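PDB 7CDH: isoaspartyl dipeptidase from Fervidobacterium islandicum, which probably hydrolyses isoaspartyl (beta-aspartyl) dipeptides as a zinc-dependent metallopeptidase of the amidohydrolase family, a role linked to protein repair. Local coordinates for residues T75-L80 against I102-E107; L341-I346 against D351-L356; V365-I368 against F373-K376. All coordinates share one frame; numbering follows the deposited sequence.

In the fold
From the N terminus, the three contacts come in series, and none encloses or crosses another. Interaction 1 closes the longest loop, bringing 75-80, ahead of helix 82-86, against the entry to helix 106-118, with strand 90-95 between. Interaction 2 closes a short loop between helix 333-339 and strand 354-358; interaction 3 closes the hairpin of strands 364-369 and 372-376. Centres lie about 29 Å (1 and 2), 28 Å (1 and 3) and 13 Å (2 and 3) apart, 1 and 2 on opposite sides of the chain's centre. Only 2 and 3 touch, through probable backbone hydrogen bonds L356 N to S366 O and I368 N to F354 O, each 2.8 Å, within one sheet.

Interaction 1: residues T75-L80 against I102-E107; sequences TRTPEL and ITRSLE
The guanidinium groups of R76 and R104 lie on one another as an offset stack, centres 4.0 Å apart and planes inclined by 21°, while the two side chains run past each other in opposite directions. Each is anchored at its rim to a different oxygen. R76 has CG beside its own backbone N and a chain bent at chi3, which turns its end onto T103: NH2 donates to OG1 of T103 at 2.8 Å with an N-H...O angle of 155°, and NE adds a weak second bond to the same OG1. That hydroxyl is also hydrogen-bonded to D100 OD2, and A111 of a second subunit packs on R76 and T103. R104 reaches the opposite way. Its chain folds at chi2 (-73°), and NH2 meets the carbonyl O of T77 at 3.1 Å, in the carbonyl plane and on a lone pair, though the oxygen is tilted out of the guanidinium plane. Water 1 joins the same pair of residues, donating to T77 O and accepting from R104 NH1 at 2.9 Å. The methylene CB of R76 rests 3.4 Å from R104 NH2. Repulsion between the like charges is probably offset by these oxygens, together with G67 O, which also accepts from R104 NH2. T77 OG1 is hydrogen-bonded to G67 N and Q287 O; the T77 side chain lies about 10 Å from a bound zinc ion. The arginine stack thus ties the loop between strand 61-62 and helix 82-86 to the residues leading into helix 106-118, where S105 is the N-cap.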
ATOM      1  N   THR A  75      -6.303 -16.405 -29.498  1.00 41.13           N
ATOM      2  CA  THR A  75      -5.360 -15.719 -30.407  1.00 34.28           C
ATOM      3  C   THR A  75      -4.035 -15.454 -29.708  1.00 31.93           C
ATOM      4  O   THR A  75      -3.202 -14.868 -30.353  1.00 39.82           O
ATOM      5  CB  THR A  75      -6.006 -14.483 -31.026  1.00 34.27           C
ATOM      6  OG1 THR A  75      -6.098 -13.471 -30.029  1.00 35.74           O
ATOM      7  CG2 THR A  75      -7.380 -14.778 -31.590  1.00 33.17           C
ATOM      8  N   ARG A  76      -3.803 -15.921 -28.482  1.00 33.11           N
ATOM      9  CA  ARG A  76      -2.438 -15.878 -27.896  1.00 35.66           C
ATOM     10  C   ARG A  76      -1.469 -16.742 -28.719  1.00 34.25           C
ATOM     11  O   ARG A  76      -1.730 -17.946 -28.916  1.00 40.08           O
ATOM     12  CB  ARG A  76      -2.380 -16.400 -26.459  1.00 35.62           C
ATOM     13  CG  ARG A  76      -3.219 -15.588 -25.497  1.00 40.39           C
ATOM     14  CD  ARG A  76      -3.356 -16.351 -24.190  1.00 38.98           C
ATOM     15  NE  ARG A  76      -2.556 -15.692 -23.199  1.00 31.61           N
ATOM     16  CZ  ARG A  76      -1.640 -16.255 -22.458  1.00 30.81           C
ATOM     17  NH1 ARG A  76      -1.388 -17.541 -22.542  1.00 38.77           N
ATOM     18  NH2 ARG A  76      -0.987 -15.524 -21.588  1.00 37.89           N
ATOM     19  N   THR A  77      -0.307 -16.209 -29.074  1.00 34.12           N
ATOM     20  CA  THR A  77       0.644 -16.956 -29.923  1.00 36.44           C
ATOM     21  C   THR A  77       1.651 -17.673 -29.043  1.00 34.27           C
ATOM     22  O   THR A  77       1.874 -17.303 -27.895  1.00 31.41           O
ATOM     23  CB  THR A  77       1.339 -16.031 -30.924  1.00 38.62           C
ATOM     24  OG1 THR A  77       2.106 -15.151 -30.110  1.00 36.73           O
ATOM     25  CG2 THR A  77       0.372 -15.308 -31.836  1.00 36.39           C
ATOM     26  N   PRO A  78       2.302 -18.721 -29.579  1.00 34.73           N
ATOM     27  CA  PRO A  78       3.298 -19.451 -28.817  1.00 34.32           C
ATOM     28  C   PRO A  78       4.571 -18.619 -28.598  1.00 35.04           C
ATOM     29  O   PRO A  78       4.764 -17.632 -29.260  1.00 37.85           O
ATOM     30  CB  PRO A  78       3.563 -20.735 -29.626  1.00 33.43           C
ATOM     31  CG  PRO A  78       2.924 -20.539 -30.981  1.00 34.06           C
ATOM     32  CD  PRO A  78       2.048 -19.305 -30.904  1.00 37.46           C
ATOM     33  N   GLU A  79       5.406 -19.065 -27.663  1.00 36.29           N
ATOM     34  CA  GLU A  79       6.709 -18.446 -27.359  1.00 39.20           C
ATOM     35  C   GLU A  79       7.677 -18.745 -28.519  1.00 39.09           C
ATOM     36  O   GLU A  79       7.377 -19.579 -29.349  1.00 40.51           O
ATOM     37  CB  GLU A  79       7.147 -18.848 -25.946  1.00 38.86           C
ATOM     38  CG  GLU A  79       7.727 -20.235 -25.776  1.00 43.69           C
ATOM     39  CD  GLU A  79       8.405 -20.469 -24.426  1.00 50.29           C
ATOM     40  OE1 GLU A  79       8.529 -19.503 -23.657  1.00 68.21           O
ATOM     41  OE2 GLU A  79       8.829 -21.608 -24.139  1.00 61.62           O
ATOM     42  N   LEU A  80       8.756 -17.981 -28.623  1.00 37.42           N
ATOM     43  CA  LEU A  80       9.794 -18.135 -29.663  1.00 33.75           C
ATOM     44  C   LEU A  80      10.525 -19.441 -29.427  1.00 33.32           C
ATOM     45  O   LEU A  80      10.829 -19.714 -28.259  1.00 33.86           O
ATOM     46  CB  LEU A  80      10.783 -16.985 -29.506  1.00 33.44           C
ATOM     47  CG  LEU A  80      11.906 -16.987 -30.527  1.00 35.22           C
ATOM     48  CD1 LEU A  80      11.358 -16.660 -31.904  1.00 37.47           C
ATOM     49  CD2 LEU A  80      12.985 -16.007 -30.132  1.00 38.37           C
ATOM     50  N   ILE A 102      -1.403  -7.985 -19.126  1.00 36.70           N
ATOM     51  CA  ILE A 102      -2.170  -8.608 -17.993  1.00 37.78           C
ATOM     52  C   ILE A 102      -1.747 -10.067 -17.856  1.00 35.89           C
ATOM     53  O   ILE A 102      -1.381 -10.461 -16.731  1.00 31.23           O
ATOM     54  CB  ILE A 102      -3.696  -8.560 -18.197  1.00 41.13           C
ATOM     55  CG1 ILE A 102      -4.215  -7.147 -18.468  1.00 47.86           C
ATOM     56  CG2 ILE A 102      -4.416  -9.171 -17.010  1.00 41.55           C
ATOM     57  CD1 ILE A 102      -4.075  -6.234 -17.289  1.00 53.56           C
ATOM     58  N   THR A 103      -1.857 -10.834 -18.949  1.00 32.96           N
ATOM     59  CA  THR A 103      -1.699 -12.310 -18.953  1.00 32.64           C
ATOM     60  C   THR A 103      -0.282 -12.638 -19.384  1.00 29.65           C
ATOM     61  O   THR A 103       0.129 -13.794 -19.245  1.00 34.34           O
ATOM     62  CB  THR A 103      -2.720 -13.068 -19.826  1.00 31.71           C
ATOM     63  OG1 THR A 103      -2.288 -13.102 -21.182  1.00 31.53           O
ATOM     64  CG2 THR A 103      -4.123 -12.510 -19.806  1.00 30.57           C
ATOM     65  N   ARG A 104       0.429 -11.665 -19.924  1.00 29.32           N
ATOM     66  CA  ARG A 104       1.877 -11.802 -20.208  1.00 27.93           C
ATOM     67  C   ARG A 104       2.618 -10.977 -19.158  1.00 27.20           C
ATOM     68  O   ARG A 104       2.319  -9.813 -19.037  1.00 35.49           O
ATOM     69  CB  ARG A 104       2.177 -11.317 -21.621  1.00 31.51           C
ATOM     70  CG  ARG A 104       1.261 -11.885 -22.688  1.00 31.03           C
ATOM     71  CD  ARG A 104       1.587 -13.335 -22.952  1.00 31.74           C
ATOM     72  NE  ARG A 104       1.081 -13.702 -24.256  1.00 35.18           N
ATOM     73  CZ  ARG A 104       1.241 -14.887 -24.813  1.00 33.21           C
ATOM     74  NH1 ARG A 104       1.874 -15.841 -24.151  1.00 32.58           N
ATOM     75  NH2 ARG A 104       0.751 -15.102 -26.024  1.00 30.37           N
ATOM     76  N   SER A 105       3.485 -11.600 -18.383  1.00 27.29           N
ATOM     77  CA  SER A 105       4.210 -10.999 -17.251  1.00 26.35           C
ATOM     78  C   SER A 105       5.631 -10.600 -17.682  1.00 26.30           C
ATOM     79  O   SER A 105       6.249 -11.273 -18.531  1.00 24.05           O
ATOM     80  CB  SER A 105       4.186 -11.977 -16.085  1.00 27.25           C
ATOM     81  OG  SER A 105       5.386 -12.699 -15.957  1.00 28.10           O
ATOM     82  N   LEU A 106       6.156  -9.554 -17.067  1.00 26.71           N
ATOM     83  CA  LEU A 106       7.553  -9.131 -17.273  1.00 26.16           C
ATOM     84  C   LEU A 106       8.493 -10.226 -16.774  1.00 26.65           C
ATOM     85  O   LEU A 106       9.556 -10.422 -17.395  1.00 28.71           O
ATOM     86  CB  LEU A 106       7.774  -7.802 -16.552  1.00 26.35           C
ATOM     87  CG  LEU A 106       7.173  -6.591 -17.259  1.00 27.84           C
ATOM     88  CD1 LEU A 106       7.383  -5.351 -16.415  1.00 27.70           C
ATOM     89  CD2 LEU A 106       7.793  -6.413 -18.637  1.00 29.87           C
ATOM     90  N   GLU A 107       8.134 -10.935 -15.713  1.00 28.37           N
ATOM     91  CA  GLU A 107       9.074 -11.874 -15.045  1.00 28.84           C
ATOM     92  C   GLU A 107       9.245 -13.085 -15.974  1.00 26.07           C
ATOM     93  O   GLU A 107      10.360 -13.651 -16.069  1.00 25.34           O
ATOM     94  CB  GLU A 107       8.578 -12.290 -13.656  1.00 28.62           C
ATOM     95  CG  GLU A 107       8.514 -11.156 -12.658  1.00 30.44           C
ATOM     96  CD  GLU A 107       7.300 -10.232 -12.750  1.00 33.71           C
ATOM     97  OE1 GLU A 107       6.398 -10.457 -13.628  1.00 31.06           O
ATOM     98  OE2 GLU A 107       7.279  -9.244 -11.967  1.00 38.68           O
TER
HETATM   99  O   HOH W   1       2.164 -18.508 -25.376  1.00 37.01           O

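Interaction 2: residues L341-I346 against D351-L356; sequences LNKGKI and DADFIL
K343 starts with CG beside its backbone N (chi1 -57°), runs extended through chi2 and chi3, and bends at chi4 (-73°) to bring NZ to D353. D353 likewise has CG beside its own backbone N (chi1 -52°), turning the carboxylate toward the lysine, and OD2 receives NZ in a 2.8 Å salt bridge that uses the syn lone pair. The lysine chain passes at a slant across the aspartate, CD lying 3.6 Å from OD2. NZ also makes a weak hydrogen bond to N122 OD1, whereas OD1 of D353 accepts from K370 N; the two carboxylate oxygens therefore have separate partners, which probably fixes the rotation of the group. A methionine in place of K343 is likely to leave the buried D353 carboxylate without its balancing charge. D351 N gives a weak bond to N342 O. Water 3 donates to K345 O at 2.6 Å and weakly to D351 O, and water 2 donates to D353 O. Farther along, I346 CD1 comes within 3.6 Å of F354 CD1, meeting the ring obliquely, and F23 makes an edge-to-face contact with that ring. N342 and A352 each centre an inverse gamma turn. The loop leads from helix 333-339 into strand 354-358, antiparallel to strand 51-59, consistent with the passage from the TIM-barrel-type body into the small beta domain beside it, as in other amidohydrolases.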
ATOM      1  N   LEU A 341      25.471  -1.830 -28.312  1.00 32.66           N
ATOM      2  CA  LEU A 341      25.991  -3.206 -28.168  1.00 33.63           C
ATOM      3  C   LEU A 341      27.338  -3.330 -28.885  1.00 38.17           C
ATOM      4  O   LEU A 341      27.500  -2.766 -29.966  1.00 42.95           O
ATOM      5  CB  LEU A 341      24.980  -4.184 -28.762  1.00 32.99           C
ATOM      6  CG  LEU A 341      23.572  -4.075 -28.201  1.00 35.60           C
ATOM      7  CD1 LEU A 341      22.645  -5.051 -28.908  1.00 34.66           C
ATOM      8  CD2 LEU A 341      23.563  -4.299 -26.685  1.00 36.35           C
ATOM      9  N   ASN A 342      28.231  -4.155 -28.343  1.00 43.86           N
ATOM     10  CA  ASN A 342      29.478  -4.559 -29.016  1.00 45.39           C
ATOM     11  C   ASN A 342      29.148  -5.733 -29.934  1.00 40.09           C
ATOM     12  O   ASN A 342      29.792  -6.772 -29.837  1.00 47.78           O
ATOM     13  CB  ASN A 342      30.612  -4.653 -27.994  1.00 54.52           C
ATOM     14  CG  ASN A 342      30.995  -3.245 -27.575  1.00 68.23           C
ATOM     15  OD1 ASN A 342      30.761  -2.843 -26.435  1.00 81.12           O
ATOM     16  ND2 ASN A 342      31.460  -2.440 -28.525  1.00 63.88           N
ATOM     17  N   LYS A 343      28.263  -5.485 -30.896  1.00 37.39           N
ATOM     18  CA  LYS A 343      27.818  -6.495 -31.885  1.00 38.47           C
ATOM     19  C   LYS A 343      27.733  -5.836 -33.268  1.00 36.87           C
ATOM     20  O   LYS A 343      27.979  -4.621 -33.363  1.00 43.18           O
ATOM     21  CB  LYS A 343      26.484  -7.081 -31.422  1.00 39.46           C
ATOM     22  CG  LYS A 343      26.518  -7.696 -30.036  1.00 41.86           C
ATOM     23  CD  LYS A 343      25.318  -8.563 -29.723  1.00 42.95           C
ATOM     24  CE  LYS A 343      25.445  -9.222 -28.372  1.00 43.23           C
ATOM     25  NZ  LYS A 343      26.450 -10.316 -28.387  1.00 46.58           N
ATOM     26  N   GLY A 344      27.396  -6.605 -34.300  1.00 34.95           N
ATOM     27  CA  GLY A 344      27.147  -6.068 -35.655  1.00 42.55           C
ATOM     28  C   GLY A 344      28.423  -5.819 -36.466  1.00 40.02           C
ATOM     29  O   GLY A 344      28.302  -5.454 -37.659  1.00 41.85           O
ATOM     30  N   LYS A 345      29.593  -6.037 -35.865  1.00 37.74           N
ATOM     31  CA  LYS A 345      30.915  -5.783 -36.478  1.00 43.23           C
ATOM     32  C   LYS A 345      31.804  -7.020 -36.334  1.00 40.32           C
ATOM     33  O   LYS A 345      32.025  -7.461 -35.201  1.00 45.86           O
ATOM     34  CB  LYS A 345      31.572  -4.554 -35.839  1.00 46.91           C
ATOM     35  CG  LYS A 345      32.643  -3.885 -36.686  1.00 62.10           C
ATOM     36  CD  LYS A 345      32.565  -2.369 -36.693  1.00 72.94           C
ATOM     37  CE  LYS A 345      33.130  -1.738 -35.442  1.00 80.04           C
ATOM     38  NZ  LYS A 345      34.559  -1.396 -35.636  1.00 87.18           N
ATOM     39  N   ILE A 346      32.333  -7.536 -37.443  1.00 41.77           N
ATOM     40  CA  ILE A 346      33.466  -8.501 -37.401  1.00 41.23           C
ATOM     41  C   ILE A 346      34.753  -7.696 -37.334  1.00 43.19           C
ATOM     42  O   ILE A 346      35.100  -7.068 -38.346  1.00 50.47           O
ATOM     43  CB  ILE A 346      33.466  -9.455 -38.594  1.00 42.89           C
ATOM     44  CG1 ILE A 346      32.070 -10.013 -38.867  1.00 42.74           C
ATOM     45  CG2 ILE A 346      34.502 -10.535 -38.339  1.00 49.26           C
ATOM     46  CD1 ILE A 346      32.060 -11.323 -39.617  1.00 42.18           C
ATOM     47  N   ASP A 351      32.299  -9.142 -30.264  1.00 49.12           N
ATOM     48  CA  ASP A 351      31.821 -10.467 -29.801  1.00 53.05           C
ATOM     49  C   ASP A 351      31.701 -11.349 -31.047  1.00 48.51           C
ATOM     50  O   ASP A 351      31.298 -10.819 -32.117  1.00 42.61           O
ATOM     51  CB  ASP A 351      30.520 -10.335 -28.992  1.00 64.53           C
ATOM     52  CG  ASP A 351      30.691  -9.653 -27.634  1.00 76.26           C
ATOM     53  OD1 ASP A 351      31.189 -10.323 -26.700  1.00 92.19           O
ATOM     54  OD2 ASP A 351      30.348  -8.450 -27.510  1.00 75.04           O
ATOM     55  N   ALA A 352      32.040 -12.633 -30.905  1.00 39.93           N
ATOM     56  CA  ALA A 352      32.149 -13.596 -32.016  1.00 39.56           C
ATOM     57  C   ALA A 352      30.756 -14.106 -32.379  1.00 40.07           C
ATOM     58  O   ALA A 352      30.498 -15.317 -32.193  1.00 37.01           O
ATOM     59  CB  ALA A 352      33.092 -14.726 -31.658  1.00 40.70           C
ATOM     60  N   ASP A 353      29.919 -13.216 -32.918  1.00 38.01           N
ATOM     61  CA  ASP A 353      28.581 -13.570 -33.448  1.00 37.62           C
ATOM     62  C   ASP A 353      28.613 -13.386 -34.962  1.00 37.52           C
ATOM     63  O   ASP A 353      28.787 -12.213 -35.400  1.00 36.67           O
ATOM     64  CB  ASP A 353      27.478 -12.695 -32.847  1.00 41.16           C
ATOM     65  CG  ASP A 353      27.442 -12.612 -31.328  1.00 40.76           C
ATOM     66  OD1 ASP A 353      28.053 -13.485 -30.660  1.00 36.27           O
ATOM     67  OD2 ASP A 353      26.757 -11.671 -30.828  1.00 43.94           O
ATOM     68  N   PHE A 354      28.423 -14.479 -35.714  1.00 36.17           N
ATOM     69  CA  PHE A 354      28.597 -14.557 -37.192  1.00 35.23           C
ATOM     70  C   PHE A 354      27.556 -15.473 -37.827  1.00 34.90           C
ATOM     71  O   PHE A 354      27.081 -16.390 -37.158  1.00 37.89           O
ATOM     72  CB  PHE A 354      29.916 -15.226 -37.581  1.00 35.47           C
ATOM     73  CG  PHE A 354      31.141 -14.795 -36.817  1.00 32.04           C
ATOM     74  CD1 PHE A 354      31.487 -13.460 -36.717  1.00 29.25           C
ATOM     75  CD2 PHE A 354      31.980 -15.738 -36.250  1.00 32.82           C
ATOM     76  CE1 PHE A 354      32.601 -13.069 -35.994  1.00 28.75           C
ATOM     77  CE2 PHE A 354      33.117 -15.347 -35.559  1.00 32.26           C
ATOM     78  CZ  PHE A 354      33.423 -14.014 -35.438  1.00 29.24           C
ATOM     79  N   ILE A 355      27.207 -15.227 -39.087  1.00 35.36           N
ATOM     80  CA  ILE A 355      26.507 -16.240 -39.923  1.00 38.60           C
ATOM     81  C   ILE A 355      27.378 -16.528 -41.151  1.00 40.95           C
ATOM     82  O   ILE A 355      28.150 -15.667 -41.613  1.00 39.52           O
ATOM     83  CB  ILE A 355      25.070 -15.823 -40.299  1.00 38.77           C
ATOM     84  CG1 ILE A 355      25.033 -14.541 -41.122  1.00 41.68           C
ATOM     85  CG2 ILE A 355      24.199 -15.717 -39.061  1.00 39.85           C
ATOM     86  CD1 ILE A 355      23.682 -14.229 -41.762  1.00 40.87           C
ATOM     87  N   LEU A 356      27.282 -17.746 -41.630  1.00 40.67           N
ATOM     88  CA  LEU A 356      27.959 -18.186 -42.860  1.00 38.53           C
ATOM     89  C   LEU A 356      26.866 -18.461 -43.876  1.00 37.04           C
ATOM     90  O   LEU A 356      25.960 -19.242 -43.594  1.00 40.24           O
ATOM     91  CB  LEU A 356      28.791 -19.417 -42.525  1.00 39.14           C
ATOM     92  CG  LEU A 356      30.075 -19.117 -41.760  1.00 42.26           C
ATOM     93  CD1 LEU A 356      30.594 -20.362 -41.075  1.00 44.42           C
ATOM     94  CD2 LEU A 356      31.136 -18.552 -42.704  1.00 47.51           C
TER
HETATM   95  O   HOH W   2      28.646  -9.801 -34.681  1.00 42.66           O
HETATM   96  O   HOH W   3      30.260  -7.929 -33.379  1.00 46.09           O

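Interaction 3: residues V365-I368 against F373-K376; sequences VSVI and FLMK
An antiparallel beta hairpin, strands 364-369 and 372-376, supplies this contact, and a classic beta bulge interrupts its ladder: L374 and M375 both face V367. The evidence lies in V367 O, which accepts from two successive amides, L374 N at 2.9 Å and M375 N at 3.2 Å. The second bond is the straighter, 166° against 136°, and lies in the carbonyl plane on a lone pair. V367 N returns a bond to M375 O at 2.9 Å, making V367 and M375 a hydrogen-bonded pair, with I368 and F373 the non-hydrogen-bonded pair beyond the shift. On one face of the sheet, I368 and F373 lie side by side, pointing the same way. I368 CG1, beside its backbone N, stands over the phenyl face, offset toward its rim, in a CH-pi contact 4.0 Å from the ring centroid, and CD1 approaches CE1, while K376 CE covers the centre of the opposite face. On the other side of the sheet, M375 bends at chi3 (59°), which sets CE 3.8 Å from V367 CG2. S366 OG bonds V365 O at 2.7 Å from above its carbonyl plane, and Y46 OH and D377 N are its further partners. K376 NZ forms a salt bridge with E44. Strand 354-358 flanks strand 364-369 in the sheet, while from strand 2-6 I5 packs on I368 and K3 on F373, and I86 of helix 82-86 packs on L374 and M375.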
ATOM      1  N   VAL A 365      23.990 -21.342 -43.635  1.00 36.75           N
ATOM      2  CA  VAL A 365      24.471 -22.741 -43.453  1.00 40.64           C
ATOM      3  C   VAL A 365      25.192 -22.855 -42.119  1.00 38.41           C
ATOM      4  O   VAL A 365      25.314 -23.972 -41.627  1.00 44.36           O
ATOM      5  CB  VAL A 365      25.350 -23.221 -44.636  1.00 44.73           C
ATOM      6  CG1 VAL A 365      24.579 -23.205 -45.955  1.00 43.79           C
ATOM      7  CG2 VAL A 365      26.629 -22.411 -44.769  1.00 46.76           C
ATOM      8  N   SER A 366      25.735 -21.778 -41.573  1.00 35.79           N
ATOM      9  CA  SER A 366      26.311 -21.885 -40.217  1.00 37.65           C
ATOM     10  C   SER A 366      26.045 -20.613 -39.415  1.00 36.70           C
ATOM     11  O   SER A 366      25.889 -19.526 -40.015  1.00 39.94           O
ATOM     12  CB  SER A 366      27.756 -22.291 -40.292  1.00 38.32           C
ATOM     13  OG  SER A 366      27.841 -23.570 -40.901  1.00 38.38           O
ATOM     14  N   VAL A 367      25.889 -20.784 -38.105  1.00 35.37           N
ATOM     15  CA  VAL A 367      25.506 -19.692 -37.174  1.00 34.74           C
ATOM     16  C   VAL A 367      26.351 -19.824 -35.924  1.00 32.29           C
ATOM     17  O   VAL A 367      26.356 -20.899 -35.347  1.00 32.38           O
ATOM     18  CB  VAL A 367      24.019 -19.705 -36.823  1.00 33.98           C
ATOM     19  CG1 VAL A 367      23.691 -18.535 -35.915  1.00 39.09           C
ATOM     20  CG2 VAL A 367      23.173 -19.652 -38.067  1.00 33.74           C
ATOM     21  N   ILE A 368      27.045 -18.748 -35.578  1.00 31.17           N
ATOM     22  CA  ILE A 368      28.006 -18.713 -34.449  1.00 34.48           C
ATOM     23  C   ILE A 368      27.598 -17.569 -33.514  1.00 37.61           C
ATOM     24  O   ILE A 368      27.273 -16.474 -34.015  1.00 37.01           O
ATOM     25  CB  ILE A 368      29.434 -18.591 -34.996  1.00 33.08           C
ATOM     26  CG1 ILE A 368      29.724 -19.736 -35.969  1.00 38.42           C
ATOM     27  CG2 ILE A 368      30.457 -18.550 -33.881  1.00 30.10           C
ATOM     28  CD1 ILE A 368      31.129 -19.721 -36.504  1.00 45.82           C
ATOM     29  N   PHE A 373      29.236 -22.808 -32.194  1.00 44.94           N
ATOM     30  CA  PHE A 373      28.398 -23.165 -33.363  1.00 46.37           C
ATOM     31  C   PHE A 373      27.026 -23.555 -32.837  1.00 42.76           C
ATOM     32  O   PHE A 373      26.922 -24.577 -32.169  1.00 54.58           O
ATOM     33  CB  PHE A 373      29.017 -24.311 -34.170  1.00 51.17           C
ATOM     34  CG  PHE A 373      30.157 -23.884 -35.056  1.00 50.35           C
ATOM     35  CD1 PHE A 373      29.915 -23.452 -36.344  1.00 49.66           C
ATOM     36  CD2 PHE A 373      31.459 -23.886 -34.592  1.00 53.02           C
ATOM     37  CE1 PHE A 373      30.948 -23.028 -37.156  1.00 46.81           C
ATOM     38  CE2 PHE A 373      32.492 -23.458 -35.405  1.00 52.69           C
ATOM     39  CZ  PHE A 373      32.230 -23.017 -36.679  1.00 48.28           C
ATOM     40  N   LEU A 374      26.027 -22.733 -33.093  1.00 39.52           N
ATOM     41  CA  LEU A 374      24.602 -23.091 -32.892  1.00 42.50           C
ATOM     42  C   LEU A 374      24.176 -23.958 -34.071  1.00 42.59           C
ATOM     43  O   LEU A 374      23.312 -24.820 -33.883  1.00 46.54           O
ATOM     44  CB  LEU A 374      23.754 -21.817 -32.813  1.00 43.84           C
ATOM     45  CG  LEU A 374      24.206 -20.793 -31.765  1.00 47.72           C
ATOM     46  CD1 LEU A 374      23.204 -19.648 -31.681  1.00 49.94           C
ATOM     47  CD2 LEU A 374      24.388 -21.451 -30.391  1.00 46.70           C
ATOM     48  N   MET A 375      24.744 -23.691 -35.247  1.00 42.65           N
ATOM     49  CA  MET A 375      24.487 -24.465 -36.489  1.00 44.52           C
ATOM     50  C   MET A 375      25.778 -24.553 -37.317  1.00 48.88           C
ATOM     51  O   MET A 375      26.483 -23.521 -37.480  1.00 48.68           O
ATOM     52  CB  MET A 375      23.372 -23.845 -37.329  1.00 43.40           C
ATOM     53  CG  MET A 375      22.890 -24.802 -38.391  1.00 49.42           C
ATOM     54  SD  MET A 375      21.425 -24.247 -39.286  1.00 52.29           S
ATOM     55  CE  MET A 375      22.023 -22.703 -39.956  1.00 57.95           C
ATOM     56  N   LYS A 376      26.112 -25.774 -37.737  1.00 52.89           N
ATOM     57  CA  LYS A 376      27.302 -26.126 -38.548  1.00 48.45           C
ATOM     58  C   LYS A 376      26.811 -26.950 -39.735  1.00 52.83           C
ATOM     59  O   LYS A 376      26.290 -28.083 -39.514  1.00 49.48           O
ATOM     60  CB  LYS A 376      28.328 -26.883 -37.712  1.00 49.74           C
ATOM     61  CG  LYS A 376      29.737 -26.831 -38.280  1.00 57.38           C
ATOM     62  CD  LYS A 376      30.726 -27.754 -37.618  1.00 61.80           C
ATOM     63  CE  LYS A 376      31.559 -27.058 -36.568  1.00 74.03           C
ATOM     64  NZ  LYS A 376      32.215 -28.039 -35.673  1.00 81.18           N
TER